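PDB 5K3J: acyl-coenzyme A oxidase acox-1.2 from Caenorhabditis elegans, which catalyses the FAD-dependent desaturation of ascaroside-CoA thioesters with a five-carbon omega side chain, the first step of peroxisomal beta-oxidation in pheromone biosynthesis. Local coordinates for residues A[346-351]-A[530-535]; A[438-443]-A[514-519]; A[492-497]-A[520-525]. One frame throughout, in Å; residues are numbered along the deposited sequence.

Contact 1 (A[346-351]-A[530-535])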
loop_
_atom_site.group_PDB
_atom_site.type_symbol
_atom_site.label_atom_id
_atom_site.label_comp_id
_atom_site.label_asym_id
_atom_site.label_seq_id
_atom_site.Cartn_x
_atom_site.Cartn_y
_atom_site.Cartn_z
ATOM N N LEU A 346 16.769 -1.936 2.890
ATOM C CA LEU A 346 17.853 -2.724 2.319
ATOM C C LEU A 346 18.517 -3.579 3.391
ATOM O O LEU A 346 18.966 -4.691 3.125
ATOM C CB LEU A 346 18.886 -1.817 1.648
ATOM C CG LEU A 346 20.040 -2.533 0.948
ATOM C CD1 LEU A 346 19.503 -3.464 -0.126
ATOM C CD2 LEU A 346 21.027 -1.532 0.362
ATOM N N ALA A 347 18.565 -3.054 4.609
ATOM C CA ALA A 347 19.088 -3.804 5.742
ATOM C C ALA A 347 18.116 -4.920 6.112
ATOM O O ALA A 347 18.527 -6.009 6.518
ATOM C CB ALA A 347 19.332 -2.886 6.926
ATOM N N ARG A 348 16.825 -4.640 5.965
ATOM C CA ARG A 348 15.786 -5.614 6.278
ATOM C C ARG A 348 15.729 -6.732 5.246
ATOM O O ARG A 348 15.520 -7.890 5.592
ATOM C CB ARG A 348 14.423 -4.925 6.379
ATOM C CG ARG A 348 14.165 -4.270 7.727
ATOM C CD ARG A 348 12.913 -3.409 7.708
ATOM N NE ARG A 348 12.534 -2.989 9.054
ATOM C CZ ARG A 348 11.530 -2.163 9.326
ATOM N NH1 ARG A 348 10.803 -1.660 8.338
ATOM N NH2 ARG A 348 11.255 -1.839 10.582
ATOM N N ALA A 349 15.917 -6.375 3.979
ATOM C CA ALA A 349 15.888 -7.351 2.895
ATOM C C ALA A 349 16.932 -8.440 3.115
ATOM O O ALA A 349 16.650 -9.627 2.942
ATOM C CB ALA A 349 16.109 -6.670 1.562
ATOM N N TYR A 350 18.139 -8.025 3.492
ATOM C CA TYR A 350 19.196 -8.960 3.854
ATOM C C TYR A 350 18.841 -9.717 5.128
ATOM O O TYR A 350 18.970 -10.939 5.187
ATOM C CB TYR A 350 20.527 -8.226 4.036
ATOM C CG TYR A 350 21.238 -7.908 2.740
ATOM C CD1 TYR A 350 21.118 -6.660 2.149
ATOM C CD2 TYR A 350 22.028 -8.858 2.109
ATOM C CE1 TYR A 350 21.765 -6.362 0.965
ATOM C CE2 TYR A 350 22.680 -8.573 0.923
ATOM C CZ TYR A 350 22.545 -7.321 0.356
ATOM O OH TYR A 350 23.189 -7.029 -0.823
ATOM N N ALA A 351 18.390 -8.982 6.141
ATOM C CA ALA A 351 18.075 -9.569 7.439
ATOM C C ALA A 351 16.966 -10.608 7.327
ATOM O O ALA A 351 17.039 -11.671 7.948
ATOM C CB ALA A 351 17.682 -8.484 8.431
ATOM N N HIS A 530 9.274 -9.993 19.851
ATOM C CA HIS A 530 9.966 -11.280 19.889
ATOM C C HIS A 530 10.602 -11.641 18.543
ATOM O O HIS A 530 11.766 -12.039 18.491
ATOM C CB HIS A 530 8.998 -12.384 20.321
ATOM C CG HIS A 530 9.612 -13.750 20.359
ATOM N ND1 HIS A 530 10.064 -14.332 21.523
ATOM C CD2 HIS A 530 9.847 -14.647 19.374
ATOM C CE1 HIS A 530 10.550 -15.530 21.254
ATOM N NE2 HIS A 530 10.432 -15.746 19.956
ATOM N N THR A 531 9.841 -11.498 17.459
ATOM C CA THR A 531 10.329 -11.863 16.126
ATOM C C THR A 531 11.349 -10.880 15.577
ATOM O O THR A 531 12.190 -11.245 14.757
ATOM C CB THR A 531 9.194 -11.958 15.094
ATOM O OG1 THR A 531 8.960 -10.669 14.512
ATOM C CG2 THR A 531 7.932 -12.467 15.731
ATOM N N ARG A 532 11.253 -9.626 15.997
ATOM C CA ARG A 532 12.216 -8.635 15.556
ATOM C C ARG A 532 13.561 -8.948 16.185
ATOM O O ARG A 532 14.609 -8.747 15.573
ATOM C CB ARG A 532 11.763 -7.220 15.912
ATOM C CG ARG A 532 10.630 -6.702 15.041
ATOM C CD ARG A 532 10.944 -5.325 14.493
ATOM N NE ARG A 532 9.963 -4.335 14.918
ATOM C CZ ARG A 532 10.022 -3.047 14.598
ATOM N NH1 ARG A 532 11.019 -2.595 13.848
ATOM N NH2 ARG A 532 9.088 -2.208 15.026
ATOM N N LEU A 533 13.520 -9.448 17.415
ATOM C CA LEU A 533 14.720 -9.921 18.087
ATOM C C LEU A 533 15.342 -11.061 17.296
ATOM O O LEU A 533 16.556 -11.095 17.094
ATOM C CB LEU A 533 14.401 -10.370 19.517
ATOM C CG LEU A 533 15.418 -11.258 20.241
ATOM C CD1 LEU A 533 16.786 -10.592 20.346
ATOM C CD2 LEU A 533 14.907 -11.634 21.623
ATOM N N PHE A 534 14.503 -11.987 16.840
ATOM C CA PHE A 534 14.979 -13.159 16.110
ATOM C C PHE A 534 15.613 -12.791 14.775
ATOM O O PHE A 534 16.664 -13.322 14.418
ATOM C CB PHE A 534 13.833 -14.146 15.878
ATOM C CG PHE A 534 14.263 -15.421 15.209
ATOM C CD1 PHE A 534 14.690 -16.503 15.960
ATOM C CD2 PHE A 534 14.243 -15.535 13.827
ATOM C CE1 PHE A 534 15.091 -17.674 15.346
ATOM C CE2 PHE A 534 14.641 -16.700 13.210
ATOM C CZ PHE A 534 15.067 -17.774 13.972
ATOM N N ILE A 535 14.957 -11.902 14.035
ATOM C CA ILE A 535 15.461 -11.435 12.746
ATOM C C ILE A 535 16.879 -10.887 12.891
ATOM O O ILE A 535 17.748 -11.142 12.055
ATOM C CB ILE A 535 14.540 -10.353 12.140
ATOM C CG1 ILE A 535 13.177 -10.955 11.790
ATOM C CG2 ILE A 535 15.168 -9.736 10.899
ATOM C CD1 ILE A 535 12.087 -9.929 11.569
#
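A351 and I535 mark the place where the two helices come together: their CA atoms stand 6.2 Å apart, a close approach consistent with the small side chain of A351. Both segments are inner turns of long helices, 343-363 and 520-543, and they join the C-alpha1 region to the C-terminal helical region of the acyl-CoA oxidase fold. The apolar part of the contact is small. The CB of A351 points at the other helix and meets the CG2 branch of I535 at 3.7 Å. I535 also packs on L388 of helix 379-405, while A351 touches H562 of helix 549-569, which makes this spot a meeting of four helices.

One turn back on each helix, R348 and R532 send their heads to a common place. R348 runs out extended from CG to NE; R532 has to bend at chi2 and chi3 (-130° and -120°) to bring its guanidinium there. What gathers the two cations is E566, whose OE2 takes R348 NE and whose OE1 takes R532 NH1 in salt bridges, with D569 pairing with R532 NH2. R532 lies about 5 Å from the bound ATP, side chain to nucleotide. The guanidinium planes are turned 65° from each other, and the two groups, both donors, do not bond each other: R532 NH1 comes up to the edge of the R348 group, 3.4 Å from R348 NH2.

Contact 2 (A[438-443]-A[514-519]). With 6QA (~{S}-[2-[3-[[(2~{R})-4-[[[(2~{R},3~{S},4~{R},5~{R})-5-(6-aminopurin-9-yl)-4-oxidanyl-3-phosphonooxy-oxolan-2-yl]methoxy-oxidanyl-phosphoryl]oxy-oxidanyl-phosphoryl]oxy-3,3-dimethyl-2-oxidanyl-butanoyl]amino]propanoylamino]ethyl] 5-[(2~{R},3~{R},5~{R},6~{S})-6-methyl-3,5-bis(oxidanyl)oxan-2-yl]oxypentanethioate), chain E.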
loop_
_atom_site.group_PDB
_atom_site.type_symbol
_atom_site.label_atom_id
_atom_site.label_comp_id
_atom_site.label_asym_id
_atom_site.label_seq_id
_atom_site.Cartn_x
_atom_site.Cartn_y
_atom_site.Cartn_z
ATOM N N MET A 438 -2.257 -14.332 13.266
ATOM C CA MET A 438 -0.984 -15.042 13.346
ATOM C C MET A 438 -0.092 -14.468 14.442
ATOM O O MET A 438 0.643 -15.205 15.101
ATOM C CB MET A 438 -0.252 -15.000 12.002
ATOM C CG MET A 438 -0.851 -15.893 10.928
ATOM S SD MET A 438 -1.041 -17.605 11.462
ATOM C CE MET A 438 -2.826 -17.734 11.498
ATOM N N LEU A 439 -0.153 -13.152 14.625
ATOM C CA LEU A 439 0.569 -12.490 15.707
ATOM C C LEU A 439 0.010 -12.951 17.046
ATOM O O LEU A 439 0.736 -13.056 18.034
ATOM C CB LEU A 439 0.471 -10.967 15.583
ATOM C CG LEU A 439 1.429 -10.251 14.628
ATOM C CD1 LEU A 439 1.116 -8.766 14.571
ATOM C CD2 LEU A 439 2.866 -10.475 15.062
ATOM N N LEU A 440 -1.290 -13.226 17.059
ATOM C CA LEU A 440 -1.970 -13.709 18.252
ATOM C C LEU A 440 -1.656 -15.173 18.527
ATOM O O LEU A 440 -1.734 -15.627 19.666
ATOM C CB LEU A 440 -3.482 -13.515 18.117
ATOM C CG LEU A 440 -3.962 -12.094 18.413
ATOM C CD1 LEU A 440 -5.437 -11.932 18.079
ATOM C CD2 LEU A 440 -3.694 -11.762 19.873
ATOM N N GLN A 441 -1.305 -15.905 17.476
ATOM C CA GLN A 441 -0.936 -17.310 17.607
ATOM C C GLN A 441 0.407 -17.458 18.308
ATOM O O GLN A 441 0.586 -18.344 19.144
ATOM C CB GLN A 441 -0.893 -17.982 16.234
ATOM C CG GLN A 441 -2.181 -18.681 15.844
ATOM C CD GLN A 441 -2.343 -20.020 16.532
ATOM O OE1 GLN A 441 -1.873 -21.043 16.038
ATOM N NE2 GLN A 441 -3.023 -20.023 17.672
ATOM N N LEU A 442 1.349 -16.587 17.961
ATOM C CA LEU A 442 2.662 -16.580 18.595
ATOM C C LEU A 442 2.561 -16.084 20.034
ATOM O O LEU A 442 3.327 -16.499 20.905
ATOM C CB LEU A 442 3.633 -15.707 17.798
ATOM C CG LEU A 442 4.944 -15.279 18.463
ATOM C CD1 LEU A 442 5.779 -16.482 18.864
ATOM C CD2 LEU A 442 5.722 -14.384 17.532
ATOM N N ALA A 443 1.600 -15.198 20.272
ATOM C CA ALA A 443 1.364 -14.644 21.598
ATOM C C ALA A 443 0.937 -15.731 22.579
ATOM O O ALA A 443 1.224 -15.644 23.773
ATOM C CB ALA A 443 0.317 -13.551 21.531
ATOM N N VAL A 514 -12.618 -13.860 26.751
ATOM C CA VAL A 514 -12.787 -12.419 26.890
ATOM C C VAL A 514 -11.543 -11.783 27.503
ATOM O O VAL A 514 -11.125 -10.697 27.095
ATOM C CB VAL A 514 -14.028 -12.077 27.744
ATOM C CG1 VAL A 514 -14.146 -10.573 27.957
ATOM C CG2 VAL A 514 -15.283 -12.620 27.084
ATOM N N ALA A 515 -10.954 -12.464 28.481
ATOM C CA ALA A 515 -9.698 -12.019 29.071
ATOM C C ALA A 515 -8.607 -11.946 28.011
ATOM O O ALA A 515 -7.804 -11.017 27.993
ATOM C CB ALA A 515 -9.283 -12.947 30.195
ATOM N N TRP A 516 -8.587 -12.940 27.129
ATOM C CA TRP A 516 -7.655 -12.955 26.008
ATOM C C TRP A 516 -7.927 -11.793 25.058
ATOM O O TRP A 516 -7.004 -11.125 24.590
ATOM C CB TRP A 516 -7.744 -14.279 25.244
ATOM C CG TRP A 516 -6.818 -14.334 24.080
ATOM C CD1 TRP A 516 -7.134 -14.126 22.768
ATOM C CD2 TRP A 516 -5.412 -14.597 24.117
ATOM N NE1 TRP A 516 -6.013 -14.249 21.985
ATOM C CE2 TRP A 516 -4.943 -14.537 22.790
ATOM C CE3 TRP A 516 -4.507 -14.880 25.142
ATOM C CZ2 TRP A 516 -3.611 -14.750 22.462
ATOM C CZ3 TRP A 516 -3.185 -15.093 24.814
ATOM C CH2 TRP A 516 -2.748 -15.023 23.486
ATOM N N ASN A 517 -9.206 -11.564 24.783
ATOM C CA ASN A 517 -9.637 -10.546 23.834
ATOM C C ASN A 517 -9.252 -9.137 24.280
ATOM O O ASN A 517 -8.777 -8.333 23.479
ATOM C CB ASN A 517 -11.151 -10.639 23.630
ATOM C CG ASN A 517 -11.653 -9.742 22.513
ATOM O OD1 ASN A 517 -10.873 -9.112 21.802
ATOM N ND2 ASN A 517 -12.970 -9.693 22.348
ATOM N N LYS A 518 -9.450 -8.848 25.562
ATOM C CA LYS A 518 -9.192 -7.515 26.097
ATOM C C LYS A 518 -7.705 -7.186 26.177
ATOM O O LYS A 518 -7.328 -6.021 26.282
ATOM C CB LYS A 518 -9.831 -7.374 27.476
ATOM C CG LYS A 518 -11.337 -7.214 27.430
ATOM C CD LYS A 518 -11.896 -6.930 28.810
ATOM C CE LYS A 518 -13.307 -6.379 28.727
ATOM N NZ LYS A 518 -13.845 -6.018 30.068
ATOM N N SER A 519 -6.862 -8.209 26.124
ATOM C CA SER A 519 -5.420 -7.998 26.174
ATOM C C SER A 519 -4.776 -8.227 24.811
ATOM O O SER A 519 -3.553 -8.249 24.695
ATOM C CB SER A 519 -4.782 -8.923 27.210
ATOM O OG SER A 519 -5.002 -10.278 26.872
HETATM P P26 6QA E . -7.818 -24.064 14.721
HETATM P P29 6QA E . -7.804 -25.001 17.589
HETATM P P50 6QA E . -3.130 -22.934 22.397
HETATM O O01 6QA E . 3.740 -16.211 -1.820
HETATM C C02 6QA E . 3.294 -17.576 -1.672
HETATM C C03 6QA E . 1.817 -17.495 -2.091
HETATM O O04 6QA E . 1.134 -18.612 -1.748
HETATM C C05 6QA E . 0.747 -18.704 -0.415
HETATM C C06 6QA E . -0.802 -18.823 -0.376
HETATM C C07 6QA E . -1.174 -19.686 0.851
HETATM C C08 6QA E . -2.545 -20.316 0.611
HETATM C C09 6QA E . -3.496 -19.934 1.667
HETATM S S10 6QA E . -4.374 -21.386 2.443
HETATM C C11 6QA E . -4.283 -21.420 4.255
HETATM C C12 6QA E . -3.876 -20.135 4.915
HETATM N N13 6QA E . -4.817 -19.860 5.935
HETATM C C14 6QA E . -4.431 -19.826 7.331
HETATM C C15 6QA E . -5.499 -19.501 8.436
HETATM C C16 6QA E . -5.521 -20.706 9.436
HETATM N N17 6QA E . -5.515 -20.249 10.839
HETATM C C18 6QA E . -6.050 -21.162 11.857
HETATM C C19 6QA E . -6.054 -20.720 13.319
HETATM O O20 6QA E . -5.663 -19.368 13.396
HETATM C C21 6QA E . -5.089 -21.583 14.181
HETATM C C22 6QA E . -5.369 -21.070 15.661
HETATM C C23 6QA E . -3.621 -21.353 13.692
HETATM C C24 6QA E . -5.344 -23.086 14.153
HETATM O O25 6QA E . -6.312 -23.491 15.142
HETATM O O27 6QA E . -8.672 -23.019 13.986
HETATM O O28 6QA E . -8.563 -24.515 16.188
HETATM O O30 6QA E . -8.079 -26.499 17.753
HETATM O O31 6QA E . -6.167 -24.636 17.490
HETATM C C32 6QA E . -5.532 -23.859 18.434
HETATM C C33 6QA E . -4.679 -24.836 19.347
HETATM O O34 6QA E . -4.085 -25.718 18.639
HETATM C C35 6QA E . -2.476 -25.494 18.714
HETATM N N36 6QA E . -1.953 -25.379 17.343
HETATM C C37 6QA E . -2.494 -24.662 16.354
HETATM N N38 6QA E . -1.783 -24.778 15.232
HETATM C C39 6QA E . -0.734 -25.609 15.493
HETATM C C40 6QA E . -0.840 -26.001 16.829
HETATM N N41 6QA E . 0.092 -26.846 17.349
HETATM C C42 6QA E . 1.093 -27.284 16.586
HETATM N N43 6QA E . 1.225 -26.932 15.290
HETATM C C44 6QA E . 0.347 -26.111 14.714
HETATM N N45 6QA E . 0.491 -25.728 13.305
HETATM C C46 6QA E . -2.253 -24.433 19.427
HETATM O O47 6QA E . -1.283 -24.737 20.529
HETATM C C48 6QA E . -3.584 -24.000 20.034
HETATM O O49 6QA E . -3.616 -24.210 21.408
HETATM O O51 6QA E . -4.304 -22.481 23.213
HETATM O O52 6QA E . -2.609 -21.772 21.535
HETATM O O53 6QA E . -2.005 -23.391 23.284
HETATM O O54 6QA E . -8.396 -24.251 18.756
HETATM O O55 6QA E . -7.677 -25.295 13.847
HETATM O O56 6QA E . -6.490 -22.227 11.537
HETATM O O57 6QA E . -3.317 -20.045 7.671
HETATM O O58 6QA E . -3.635 -18.742 1.914
HETATM O O59 6QA E . 1.688 -17.331 -3.529
HETATM C C60 6QA E . 2.344 -18.372 -4.261
HETATM C C61 6QA E . 2.009 -18.056 -5.701
HETATM C C62 6QA E . 3.860 -18.406 -3.932
HETATM C C63 6QA E . 4.110 -18.498 -2.487
HETATM O O64 6QA E . 4.464 -19.582 -4.577
#
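W516 reaches across to L440 and A443, and its indole makes nearly all of this contact, which joins the short helix 512-518 to helix 435-450 in the helical part of the acyl-CoA oxidase fold. Along segment 514-519, W516 is the first residue to touch. Its CG lies anti to the backbone N (chi1 179°), which carries the ring out to helix 435-450, edge first: the carbonyl oxygen of L440 lies near the ring plane, 3.5 Å from W516 CZ2. The side chains of L440 and W516 run past each other in opposite senses, with L440 CD2 4.0 Å from W516 CZ2. The turns of helix 435-450 that receive the indole also have ligands around them: L440 touches FAD and L439 touches ATP, while M438 and Q441 belong to the ascaroside-CoA pocket, where M438 CE comes 3.7 Å from N17 of 6QA and Q441 OE1 is held by H382 NE2. At the next ring corner, W516 CH2 touches A443 CB at 3.9 Å. R444 adds a cation-pi contact to the indole, and F502 meets it edge-to-face.

Past the indole, N517 turns to the second subunit, where its amide bonds Q336 N through OD1 and D334 O through ND2; K518 O takes Q336 NE2 of the same subunit. S519, just before helix 520-543, has its backbone N bonded to W516 O at 3.3 Å.

Contact 3 (A[492-497]-A[520-525]). With ATP (adenosine-5'-triphosphate), chain D.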
loop_
_atom_site.group_PDB
_atom_site.type_symbol
_atom_site.label_atom_id
_atom_site.label_comp_id
_atom_site.label_asym_id
_atom_site.label_seq_id
_atom_site.Cartn_x
_atom_site.Cartn_y
_atom_site.Cartn_z
ATOM N N ARG A 492 11.167 -9.438 26.423
ATOM C CA ARG A 492 10.927 -10.059 27.724
ATOM C C ARG A 492 10.032 -9.188 28.593
ATOM O O ARG A 492 9.112 -9.680 29.247
ATOM C CB ARG A 492 12.251 -10.316 28.443
ATOM C CG ARG A 492 12.104 -10.797 29.878
ATOM C CD ARG A 492 13.431 -10.740 30.629
ATOM N NE ARG A 492 14.514 -11.406 29.908
ATOM C CZ ARG A 492 15.523 -10.769 29.320
ATOM N NH1 ARG A 492 15.594 -9.443 29.371
ATOM N NH2 ARG A 492 16.464 -11.455 28.686
ATOM N N ARG A 493 10.324 -7.889 28.590
ATOM C CA ARG A 493 9.535 -6.893 29.308
ATOM C C ARG A 493 8.061 -7.004 28.938
ATOM O O ARG A 493 7.221 -7.331 29.777
ATOM C CB ARG A 493 10.048 -5.485 28.993
ATOM C CG ARG A 493 10.146 -4.538 30.183
ATOM C CD ARG A 493 8.783 -4.091 30.689
ATOM N NE ARG A 493 8.348 -4.878 31.839
ATOM C CZ ARG A 493 7.411 -4.491 32.698
ATOM N NH1 ARG A 493 7.079 -5.275 33.716
ATOM N NH2 ARG A 493 6.808 -3.319 32.544
ATOM N N GLN A 494 7.763 -6.737 27.670
ATOM C CA GLN A 494 6.396 -6.750 27.164
ATOM C C GLN A 494 5.742 -8.118 27.310
ATOM O O GLN A 494 4.560 -8.206 27.640
ATOM C CB GLN A 494 6.377 -6.322 25.696
ATOM C CG GLN A 494 4.993 -6.261 25.067
ATOM C CD GLN A 494 4.142 -5.147 25.636
ATOM O OE1 GLN A 494 4.655 -4.101 26.035
ATOM N NE2 GLN A 494 2.833 -5.366 25.680
ATOM N N ALA A 495 6.513 -9.173 27.054
ATOM C CA ALA A 495 6.015 -10.547 27.136
ATOM C C ALA A 495 5.365 -10.827 28.488
ATOM O O ALA A 495 4.223 -11.283 28.555
ATOM C CB ALA A 495 7.144 -11.536 26.878
ATOM N N TRP A 496 6.102 -10.553 29.560
ATOM C CA TRP A 496 5.570 -10.656 30.912
ATOM C C TRP A 496 4.459 -9.639 31.141
ATOM O O TRP A 496 3.403 -9.965 31.685
ATOM C CB TRP A 496 6.682 -10.448 31.942
ATOM C CG TRP A 496 7.540 -11.647 32.157
ATOM C CD1 TRP A 496 8.670 -11.982 31.469
ATOM C CD2 TRP A 496 7.345 -12.671 33.136
ATOM N NE1 TRP A 496 9.189 -13.155 31.959
ATOM C CE2 TRP A 496 8.394 -13.599 32.983
ATOM C CE3 TRP A 496 6.385 -12.897 34.128
ATOM C CZ2 TRP A 496 8.511 -14.734 33.782
ATOM C CZ3 TRP A 496 6.502 -14.023 34.920
ATOM C CH2 TRP A 496 7.557 -14.928 34.743
ATOM N N LYS A 497 4.714 -8.408 30.713
ATOM C CA LYS A 497 3.793 -7.293 30.905
ATOM C C LYS A 497 2.415 -7.586 30.319
ATOM O O LYS A 497 1.397 -7.214 30.899
ATOM C CB LYS A 497 4.372 -6.022 30.277
ATOM C CG LYS A 497 3.800 -4.713 30.805
ATOM C CD LYS A 497 2.708 -4.162 29.907
ATOM C CE LYS A 497 2.282 -2.784 30.377
ATOM N NZ LYS A 497 3.399 -1.798 30.333
ATOM N N ALA A 520 -5.610 -8.382 23.786
ATOM C CA ALA A 520 -5.162 -8.848 22.473
ATOM C C ALA A 520 -4.129 -7.937 21.809
ATOM O O ALA A 520 -3.265 -8.414 21.075
ATOM C CB ALA A 520 -6.361 -9.032 21.549
ATOM N N VAL A 521 -4.214 -6.634 22.060
ATOM C CA VAL A 521 -3.286 -5.692 21.437
ATOM C C VAL A 521 -1.900 -5.765 22.076
ATOM O O VAL A 521 -0.892 -5.798 21.370
ATOM C CB VAL A 521 -3.802 -4.245 21.514
ATOM C CG1 VAL A 521 -2.807 -3.297 20.861
ATOM C CG2 VAL A 521 -5.151 -4.131 20.830
ATOM N N GLU A 522 -1.856 -5.791 23.406
ATOM C CA GLU A 522 -0.597 -5.924 24.136
ATOM C C GLU A 522 0.139 -7.191 23.727
ATOM O O GLU A 522 1.360 -7.189 23.556
ATOM C CB GLU A 522 -0.843 -5.936 25.645
ATOM C CG GLU A 522 -1.263 -4.593 26.209
ATOM C CD GLU A 522 -0.210 -3.525 25.997
ATOM O OE1 GLU A 522 0.988 -3.821 26.197
ATOM O OE2 GLU A 522 -0.578 -2.393 25.625
ATOM N N LEU A 523 -0.622 -8.269 23.568
ATOM C CA LEU A 523 -0.079 -9.566 23.188
ATOM C C LEU A 523 0.560 -9.545 21.806
ATOM O O LEU A 523 1.536 -10.250 21.554
ATOM C CB LEU A 523 -1.182 -10.622 23.234
ATOM C CG LEU A 523 -1.770 -10.909 24.614
ATOM C CD1 LEU A 523 -3.083 -11.645 24.474
ATOM C CD2 LEU A 523 -0.789 -11.719 25.434
ATOM N N THR A 524 0.001 -8.743 20.908
ATOM C CA THR A 524 0.561 -8.621 19.567
ATOM C C THR A 524 1.800 -7.733 19.575
ATOM O O THR A 524 2.688 -7.890 18.740
ATOM C CB THR A 524 -0.453 -8.047 18.561
ATOM O OG1 THR A 524 -0.910 -6.769 19.018
ATOM C CG2 THR A 524 -1.641 -8.982 18.401
ATOM N N ARG A 525 1.853 -6.795 20.515
ATOM C CA ARG A 525 3.044 -5.975 20.686
ATOM C C ARG A 525 4.185 -6.864 21.150
ATOM O O ARG A 525 5.337 -6.683 20.753
ATOM C CB ARG A 525 2.803 -4.851 21.694
ATOM C CG ARG A 525 1.629 -3.951 21.357
ATOM C CD ARG A 525 1.435 -2.889 22.428
ATOM N NE ARG A 525 0.222 -2.103 22.219
ATOM C CZ ARG A 525 0.135 -1.064 21.394
ATOM N NH1 ARG A 525 1.190 -0.683 20.686
ATOM N NH2 ARG A 525 -1.011 -0.408 21.272
HETATM P PG ATP D . 4.371 -0.856 18.384
HETATM O O1G ATP D . 4.478 -1.893 19.476
HETATM O O2G ATP D . 3.438 0.288 18.712
HETATM O O3G ATP D . 5.695 -0.437 17.791
HETATM P PB ATP D . 3.075 -0.858 15.899
HETATM O O1B ATP D . 3.860 -1.300 14.685
HETATM O O2B ATP D . 2.960 0.613 16.226
HETATM O O3B ATP D . 3.634 -1.648 17.187
HETATM P PA ATP D . 0.419 -0.925 16.716
HETATM O O1A ATP D . -0.089 -2.051 17.588
HETATM O O2A ATP D . 0.899 0.360 17.349
HETATM O O3A ATP D . 1.602 -1.493 15.786
HETATM O "O5'" ATP D . -0.710 -0.565 15.631
HETATM C "C5'" ATP D . -0.431 0.351 14.571
HETATM C "C4'" ATP D . -1.120 -0.190 13.331
HETATM O "O4'" ATP D . -0.248 -1.060 12.601
HETATM C "C3'" ATP D . -2.342 -0.994 13.743
HETATM O "O3'" ATP D . -3.500 -0.480 13.084
HETATM C "C2'" ATP D . -2.057 -2.410 13.289
HETATM O "O2'" ATP D . -3.211 -3.020 12.711
HETATM C "C1'" ATP D . -0.940 -2.265 12.266
HETATM N N9 ATP D . -0.007 -3.420 12.297
HETATM C C8 ATP D . 0.970 -3.614 13.199
HETATM N N7 ATP D . 1.652 -4.760 12.954
HETATM C C5 ATP D . 1.107 -5.325 11.863
HETATM C C6 ATP D . 1.346 -6.551 11.065
HETATM N N6 ATP D . 2.331 -7.425 11.389
HETATM N N1 ATP D . 0.546 -6.760 9.996
HETATM C C2 ATP D . -0.436 -5.901 9.661
HETATM N N3 ATP D . -0.709 -4.775 10.341
HETATM C C4 ATP D . 0.016 -4.437 11.432
#
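Q494 and R525 have the nearest CA atoms, 7.3 Å apart, where the turns 492-497 and 520-525, of helices 481-507 and 520-543, pack antiparallel, 155° between their directions and 8.8 Å between their axes. A chi1 of -178° swings Q494 away from its own backbone N and across to the other helix, where it spends both hydrogens of its amide nitrogen on one residue. NE2 bonds E522 OE1, the modelled 2.5 Å being doubtfully short, and also E522 O at 3.2 Å, approaching from above that carbonyl's plane. Amide and carboxylate are turned 41° from each other.

Such antiparallel packing builds the C-terminal helical domain of this oxidase, and here it borders the ATP site at the dimer interface. E522 OE2 pairs with R525 NE at 3.5 Å, and Y591 OH of the second subunit bonds both E522 OE2 and R525 NH2. Were Q494 an alanine, E522 OE1 and E522 O would probably lose this donor, with a gap opened beside R525 CB and the carboxylate freer to turn. The extended R525 leads away to the nucleotide: ATP O1A lies over one face of its guanidinium, and ATP O2G sits in plane at its edge, 3.1 Å from NH1.

From the N terminus, the chain first opens contact 1 at 346-351, then contact 2 at 438-443 and contact 3 at 492-497. The closings come in quick succession: 514-519 completes contact 2, 520-525 contact 3 and 530-535 contact 1. Contacts 2 and 3 are therefore both nested in the long loop of contact 1, and they cross each other. Helix 520-543 serves contacts 1 and 3, following directly on helix 512-518 of contact 2, and together they tie C-alpha1 helices 343-363 and 435-450 to the C-terminal helices. Direct packing links neighbours: W516 meets L523 between contacts 2 and 3, and T531 meets L442 between contacts 1 and 2.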